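PDB 3BDK: mannonate dehydratase from Streptococcus suis, which probably catalyses the dehydration of D-mannonate to 2-dehydro-3-deoxy-D-gluconate, with ferrous iron or manganese as cofactor. Local coordinates for residues 22-36 against 39-53. Sequence-based numbering, arbitrary orientation.
Sequences KMSFRWYGKKDPVTL and IKAIPGMQGIVTAVY. With DNO (D-mannose), chain C.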
loop_
_atom_site.group_PDB
_atom_site.type_symbol
_atom_site.label_atom_id
_atom_site.label_comp_id
_atom_site.label_asym_id
_atom_site.label_seq_id
_atom_site.Cartn_x
_atom_site.Cartn_y
_atom_site.Cartn_z
ATOM N N LYS A 22 2.102 -15.843 2.234
ATOM C CA LYS A 22 1.798 -15.213 3.493
ATOM C C LYS A 22 2.614 -13.940 3.700
ATOM O O LYS A 22 3.788 -13.983 4.047
ATOM C CB LYS A 22 1.972 -16.223 4.635
ATOM C CG LYS A 22 1.063 -17.465 4.472
ATOM C CD LYS A 22 1.440 -18.624 5.410
ATOM C CE LYS A 22 1.208 -18.261 6.881
ATOM N NZ LYS A 22 1.370 -19.415 7.807
ATOM N N MET A 23 1.970 -12.798 3.497
ATOM C CA MET A 23 2.634 -11.514 3.663
ATOM C C MET A 23 3.327 -11.477 5.008
ATOM O O MET A 23 2.750 -11.881 6.002
ATOM C CB MET A 23 1.628 -10.368 3.542
ATOM C CG MET A 23 2.102 -9.214 2.653
ATOM S SD MET A 23 2.317 -9.639 0.903
ATOM C CE MET A 23 0.839 -10.616 0.626
ATOM N N SER A 24 4.572 -11.007 5.023
ATOM C CA SER A 24 5.412 -11.046 6.219
ATOM C C SER A 24 6.176 -9.753 6.364
ATOM O O SER A 24 6.001 -8.871 5.555
ATOM C CB SER A 24 6.355 -12.229 6.144
ATOM O OG SER A 24 5.597 -13.384 5.866
ATOM N N PHE A 25 7.030 -9.642 7.372
ATOM C CA PHE A 25 7.571 -8.343 7.747
ATOM C C PHE A 25 8.665 -8.520 8.794
ATOM O O PHE A 25 8.467 -9.198 9.803
ATOM C CB PHE A 25 6.431 -7.498 8.333
ATOM C CG PHE A 25 6.556 -6.027 8.107
ATOM C CD1 PHE A 25 6.993 -5.197 9.122
ATOM C CD2 PHE A 25 6.182 -5.452 6.895
ATOM C CE1 PHE A 25 7.084 -3.819 8.927
ATOM C CE2 PHE A 25 6.270 -4.069 6.695
ATOM C CZ PHE A 25 6.719 -3.265 7.702
ATOM N N ARG A 26 9.818 -7.903 8.581
ATOM C CA ARG A 26 10.933 -8.126 9.485
ATOM C C ARG A 26 10.763 -7.353 10.775
ATOM O O ARG A 26 10.405 -6.178 10.746
ATOM C CB ARG A 26 12.263 -7.763 8.824
ATOM C CG ARG A 26 13.474 -8.284 9.562
ATOM C CD ARG A 26 14.691 -8.179 8.697
ATOM N NE ARG A 26 15.933 -8.468 9.406
ATOM C CZ ARG A 26 17.101 -8.638 8.793
ATOM N NH1 ARG A 26 17.158 -8.539 7.473
ATOM N NH2 ARG A 26 18.203 -8.906 9.492
ATOM N N TRP A 27 11.010 -8.020 11.901
ATOM C CA TRP A 27 10.995 -7.369 13.208
ATOM C C TRP A 27 12.306 -7.651 13.952
ATOM O O TRP A 27 12.714 -8.801 14.104
ATOM C CB TRP A 27 9.762 -7.805 14.018
ATOM C CG TRP A 27 9.616 -7.096 15.351
ATOM C CD1 TRP A 27 9.345 -5.765 15.559
ATOM C CD2 TRP A 27 9.737 -7.686 16.652
ATOM N NE1 TRP A 27 9.295 -5.495 16.909
ATOM C CE2 TRP A 27 9.531 -6.650 17.603
ATOM C CE3 TRP A 27 10.001 -8.991 17.109
ATOM C CZ2 TRP A 27 9.581 -6.873 18.975
ATOM C CZ3 TRP A 27 10.056 -9.214 18.481
ATOM C CH2 TRP A 27 9.846 -8.156 19.399
ATOM N N TYR A 28 12.963 -6.591 14.405
ATOM C CA TYR A 28 14.294 -6.700 15.015
ATOM C C TYR A 28 14.324 -7.005 16.524
ATOM O O TYR A 28 15.301 -6.676 17.217
ATOM C CB TYR A 28 15.138 -5.453 14.681
ATOM C CG TYR A 28 15.729 -5.527 13.295
ATOM C CD1 TYR A 28 14.946 -5.271 12.164
ATOM C CD2 TYR A 28 17.066 -5.886 13.107
ATOM C CE1 TYR A 28 15.487 -5.361 10.880
ATOM C CE2 TYR A 28 17.614 -5.976 11.831
ATOM C CZ TYR A 28 16.821 -5.716 10.719
ATOM O OH TYR A 28 17.367 -5.808 9.450
ATOM N N GLY A 29 13.274 -7.649 17.026
ATOM C CA GLY A 29 13.212 -7.994 18.442
ATOM C C GLY A 29 12.715 -6.870 19.332
ATOM O O GLY A 29 12.440 -5.755 18.868
ATOM N N LYS A 30 12.588 -7.183 20.621
ATOM C CA LYS A 30 12.154 -6.238 21.663
ATOM C C LYS A 30 12.706 -4.819 21.432
ATOM O O LYS A 30 12.035 -3.826 21.733
ATOM C CB LYS A 30 12.588 -6.764 23.042
ATOM C CG LYS A 30 11.718 -6.346 24.245
ATOM C CD LYS A 30 12.358 -6.807 25.576
ATOM C CE LYS A 30 11.322 -7.004 26.705
ATOM N NZ LYS A 30 11.917 -7.467 28.013
ATOM N N LYS A 31 13.914 -4.738 20.871
ATOM C CA LYS A 31 14.603 -3.459 20.650
ATOM C C LYS A 31 14.143 -2.665 19.411
ATOM O O LYS A 31 14.514 -1.498 19.258
ATOM C CB LYS A 31 16.124 -3.666 20.631
ATOM C CG LYS A 31 16.644 -4.587 19.526
ATOM C CD LYS A 31 18.061 -4.176 19.114
ATOM C CE LYS A 31 18.752 -5.241 18.266
ATOM N NZ LYS A 31 20.237 -5.040 18.244
ATOM N N ASP A 32 13.341 -3.292 18.547
ATOM C CA ASP A 32 12.831 -2.645 17.322
ATOM C C ASP A 32 11.862 -1.490 17.645
ATOM O O ASP A 32 10.861 -1.701 18.337
ATOM C CB ASP A 32 12.163 -3.688 16.395
ATOM C CG ASP A 32 12.082 -3.235 14.921
ATOM O OD1 ASP A 32 12.282 -2.035 14.627
ATOM O OD2 ASP A 32 11.811 -4.093 14.046
ATOM N N PRO A 33 12.167 -0.263 17.163
ATOM C CA PRO A 33 11.296 0.902 17.382
ATOM C C PRO A 33 9.989 0.737 16.657
ATOM O O PRO A 33 9.072 1.528 16.842
ATOM C CB PRO A 33 12.088 2.060 16.771
ATOM C CG PRO A 33 12.998 1.409 15.781
ATOM C CD PRO A 33 13.375 0.101 16.398
ATOM N N VAL A 34 9.936 -0.279 15.809
ATOM C CA VAL A 34 8.708 -0.757 15.211
ATOM C C VAL A 34 8.220 -1.860 16.124
ATOM O O VAL A 34 9.004 -2.717 16.529
ATOM C CB VAL A 34 8.953 -1.320 13.789
ATOM C CG1 VAL A 34 7.680 -1.904 13.188
ATOM C CG2 VAL A 34 9.491 -0.228 12.887
ATOM N N THR A 35 6.928 -1.822 16.447
ATOM C CA THR A 35 6.290 -2.810 17.332
ATOM C C THR A 35 5.361 -3.749 16.566
ATOM O O THR A 35 4.910 -3.457 15.453
ATOM C CB THR A 35 5.431 -2.153 18.456
ATOM O OG1 THR A 35 4.036 -2.273 18.126
ATOM C CG2 THR A 35 5.807 -0.680 18.683
ATOM N N LEU A 36 5.049 -4.864 17.206
ATOM C CA LEU A 36 4.183 -5.876 16.620
ATOM C C LEU A 36 2.722 -5.407 16.579
ATOM O O LEU A 36 1.936 -5.853 15.722
ATOM C CB LEU A 36 4.341 -7.181 17.402
ATOM C CG LEU A 36 5.765 -7.354 17.955
ATOM C CD1 LEU A 36 5.924 -6.734 19.361
ATOM C CD2 LEU A 36 6.173 -8.811 17.967
ATOM N N ILE A 39 2.842 -3.731 13.487
ATOM C CA ILE A 39 3.019 -4.698 12.394
ATOM C C ILE A 39 1.760 -5.508 12.150
ATOM O O ILE A 39 1.407 -5.764 10.999
ATOM C CB ILE A 39 4.275 -5.610 12.596
ATOM C CG1 ILE A 39 5.555 -4.766 12.516
ATOM C CG2 ILE A 39 4.313 -6.734 11.558
ATOM C CD1 ILE A 39 6.846 -5.516 12.839
ATOM N N LYS A 40 1.091 -5.906 13.235
ATOM C CA LYS A 40 -0.212 -6.591 13.160
ATOM C C LYS A 40 -1.284 -5.690 12.523
ATOM O O LYS A 40 -2.215 -6.180 11.872
ATOM C CB LYS A 40 -0.636 -7.078 14.571
ATOM C CG LYS A 40 -2.081 -7.628 14.743
ATOM C CD LYS A 40 -2.416 -8.767 13.760
ATOM C CE LYS A 40 -3.598 -9.632 14.222
ATOM N NZ LYS A 40 -4.119 -10.478 13.089
ATOM N N ALA A 41 -1.130 -4.379 12.702
ATOM C CA ALA A 41 -2.087 -3.393 12.195
ATOM C C ALA A 41 -2.191 -3.279 10.666
ATOM O O ALA A 41 -3.200 -2.808 10.160
ATOM C CB ALA A 41 -1.802 -2.033 12.808
ATOM N N ILE A 42 -1.148 -3.690 9.942
ATOM C CA ILE A 42 -1.129 -3.673 8.472
ATOM C C ILE A 42 -2.107 -4.711 7.965
ATOM O O ILE A 42 -2.054 -5.858 8.402
ATOM C CB ILE A 42 0.281 -4.026 7.923
ATOM C CG1 ILE A 42 1.296 -2.947 8.297
ATOM C CG2 ILE A 42 0.252 -4.252 6.413
ATOM C CD1 ILE A 42 2.736 -3.447 8.332
ATOM N N PRO A 43 -3.004 -4.324 7.042
ATOM C CA PRO A 43 -3.976 -5.271 6.503
ATOM C C PRO A 43 -3.258 -6.482 5.949
ATOM O O PRO A 43 -2.138 -6.350 5.456
ATOM C CB PRO A 43 -4.615 -4.504 5.347
ATOM C CG PRO A 43 -4.425 -3.092 5.666
ATOM C CD PRO A 43 -3.155 -2.984 6.449
ATOM N N GLY A 44 -3.897 -7.645 6.060
ATOM C CA GLY A 44 -3.403 -8.899 5.474
ATOM C C GLY A 44 -2.071 -9.448 5.973
ATOM O O GLY A 44 -1.647 -10.534 5.564
ATOM N N MET A 45 -1.416 -8.698 6.848
ATOM C CA MET A 45 -0.094 -9.056 7.340
ATOM C C MET A 45 -0.202 -10.228 8.284
ATOM O O MET A 45 -0.950 -10.166 9.269
ATOM C CB MET A 45 0.529 -7.871 8.071
ATOM C CG MET A 45 1.949 -8.113 8.553
ATOM S SD MET A 45 3.066 -8.579 7.226
ATOM C CE MET A 45 3.267 -7.020 6.359
ATOM N N GLN A 46 0.552 -11.286 7.988
ATOM C CA GLN A 46 0.496 -12.537 8.759
ATOM C C GLN A 46 1.828 -12.873 9.429
ATOM O O GLN A 46 1.920 -12.945 10.664
ATOM C CB GLN A 46 0.087 -13.712 7.866
ATOM C CG GLN A 46 -1.143 -13.500 7.008
ATOM C CD GLN A 46 -1.745 -14.810 6.556
ATOM O OE1 GLN A 46 -1.851 -15.749 7.343
ATOM N NE2 GLN A 46 -2.149 -14.885 5.300
ATOM N N GLY A 47 2.847 -13.085 8.596
ATOM C CA GLY A 47 4.132 -13.579 9.040
ATOM C C GLY A 47 4.997 -12.492 9.619
ATOM O O GLY A 47 4.979 -11.350 9.163
ATOM N N ILE A 48 5.752 -12.841 10.645
ATOM C CA ILE A 48 6.798 -11.976 11.095
ATOM C C ILE A 48 8.109 -12.634 10.619
ATOM O O ILE A 48 8.099 -13.792 10.183
ATOM C CB ILE A 48 6.685 -11.718 12.625
ATOM C CG1 ILE A 48 7.259 -10.350 12.998
ATOM C CG2 ILE A 48 7.338 -12.823 13.430
ATOM C CD1 ILE A 48 6.662 -9.767 14.267
ATOM N N VAL A 49 9.211 -11.887 10.658
ATOM C CA VAL A 49 10.508 -12.329 10.163
ATOM C C VAL A 49 11.566 -11.713 11.076
ATOM O O VAL A 49 11.709 -10.492 11.148
ATOM C CB VAL A 49 10.744 -11.877 8.698
ATOM C CG1 VAL A 49 12.223 -11.908 8.345
ATOM C CG2 VAL A 49 9.957 -12.727 7.728
ATOM N N THR A 50 12.299 -12.554 11.791
ATOM C CA THR A 50 13.241 -12.060 12.788
ATOM C C THR A 50 14.370 -13.057 13.051
ATOM O O THR A 50 14.411 -14.140 12.467
ATOM C CB THR A 50 12.515 -11.710 14.121
ATOM O OG1 THR A 50 13.452 -11.151 15.062
ATOM C CG2 THR A 50 11.846 -12.943 14.711
ATOM N N ALA A 51 15.276 -12.667 13.938
ATOM C CA ALA A 51 16.397 -13.490 14.318
ATOM C C ALA A 51 16.731 -13.199 15.775
ATOM O O ALA A 51 16.157 -12.282 16.374
ATOM C CB ALA A 51 17.589 -13.184 13.424
ATOM N N VAL A 52 17.660 -13.984 16.324
ATOM C CA VAL A 52 18.160 -13.838 17.689
ATOM C C VAL A 52 19.349 -12.867 17.698
ATOM O O VAL A 52 20.198 -12.909 16.810
ATOM C CB VAL A 52 18.544 -15.237 18.276
ATOM C CG1 VAL A 52 19.262 -15.114 19.602
ATOM C CG2 VAL A 52 17.304 -16.106 18.445
ATOM N N TYR A 53 19.420 -11.996 18.698
ATOM C CA TYR A 53 20.424 -10.931 18.671
ATOM C C TYR A 53 21.442 -10.873 19.820
ATOM O O TYR A 53 22.302 -9.988 19.853
ATOM C CB TYR A 53 19.731 -9.582 18.460
ATOM C CG TYR A 53 19.330 -9.386 17.012
ATOM C CD1 TYR A 53 20.307 -9.173 16.026
ATOM C CD2 TYR A 53 17.990 -9.439 16.617
ATOM C CE1 TYR A 53 19.962 -9.010 14.689
ATOM C CE2 TYR A 53 17.630 -9.276 15.265
ATOM C CZ TYR A 53 18.626 -9.063 14.315
ATOM O OH TYR A 53 18.309 -8.902 12.988
HETATM C C1 DNO C . 20.442 -5.763 3.372
HETATM C C2 DNO C . 19.222 -6.106 4.243
HETATM C C3 DNO C . 19.495 -6.119 5.780
HETATM C C4 DNO C . 20.617 -7.011 6.404
HETATM C C5 DNO C . 20.865 -8.442 5.838
HETATM C C6 DNO C . 21.428 -9.344 6.944
HETATM O O1 DNO C . 20.304 -5.522 2.171
HETATM O O2 DNO C . 18.617 -7.333 3.797
HETATM O O3 DNO C . 18.282 -6.462 6.444
HETATM O O4 DNO C . 21.841 -6.266 6.459
HETATM O O5 DNO C . 19.684 -9.069 5.313
HETATM O O6 DNO C . 22.854 -9.392 6.837
#
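The F25 ring is met by I39, I42 and M45. I42 CD1 lies over one ring face, 4.1 Å from the ring centroid, while M45, an unbranched chain, bends its thioether round: CE meets F25 CD2 at 3.4 Å and SD makes an oblique Met-aromatic contact. I39, on helix 36-40, suits its place because its long branch can touch F25 with CG1 and the W27 indole with CD1. I48 points away at its root, but chi1 of -151° swings CG1 and CD1 back to W27 CB.

Backbone bonds fix this register: M23 O accepts from both Q46 N and G47 N, and W27 N donates to V49 O at 2.7 Å. G47, lacking a side chain, leaves room for S24 OG. The T50 hydroxyl donates to W27 O at 2.6 Å.

D32 uses both carboxylate oxygens: OD1 accepts from V34 N, an Asx turn, and OD2 from Y28 N, tying the loop back. Extended R26 bonds weakly through NH2 to Y53 OH at the guanidinium edge and through NH1 to D-mannose O5; Y28 OH accepts from sugar O3. Residues 22-27 thus bridge edge strands 47-50 and 327-328, consistent with closing the xylose isomerase-like TIM barrel beside its sugar pocket.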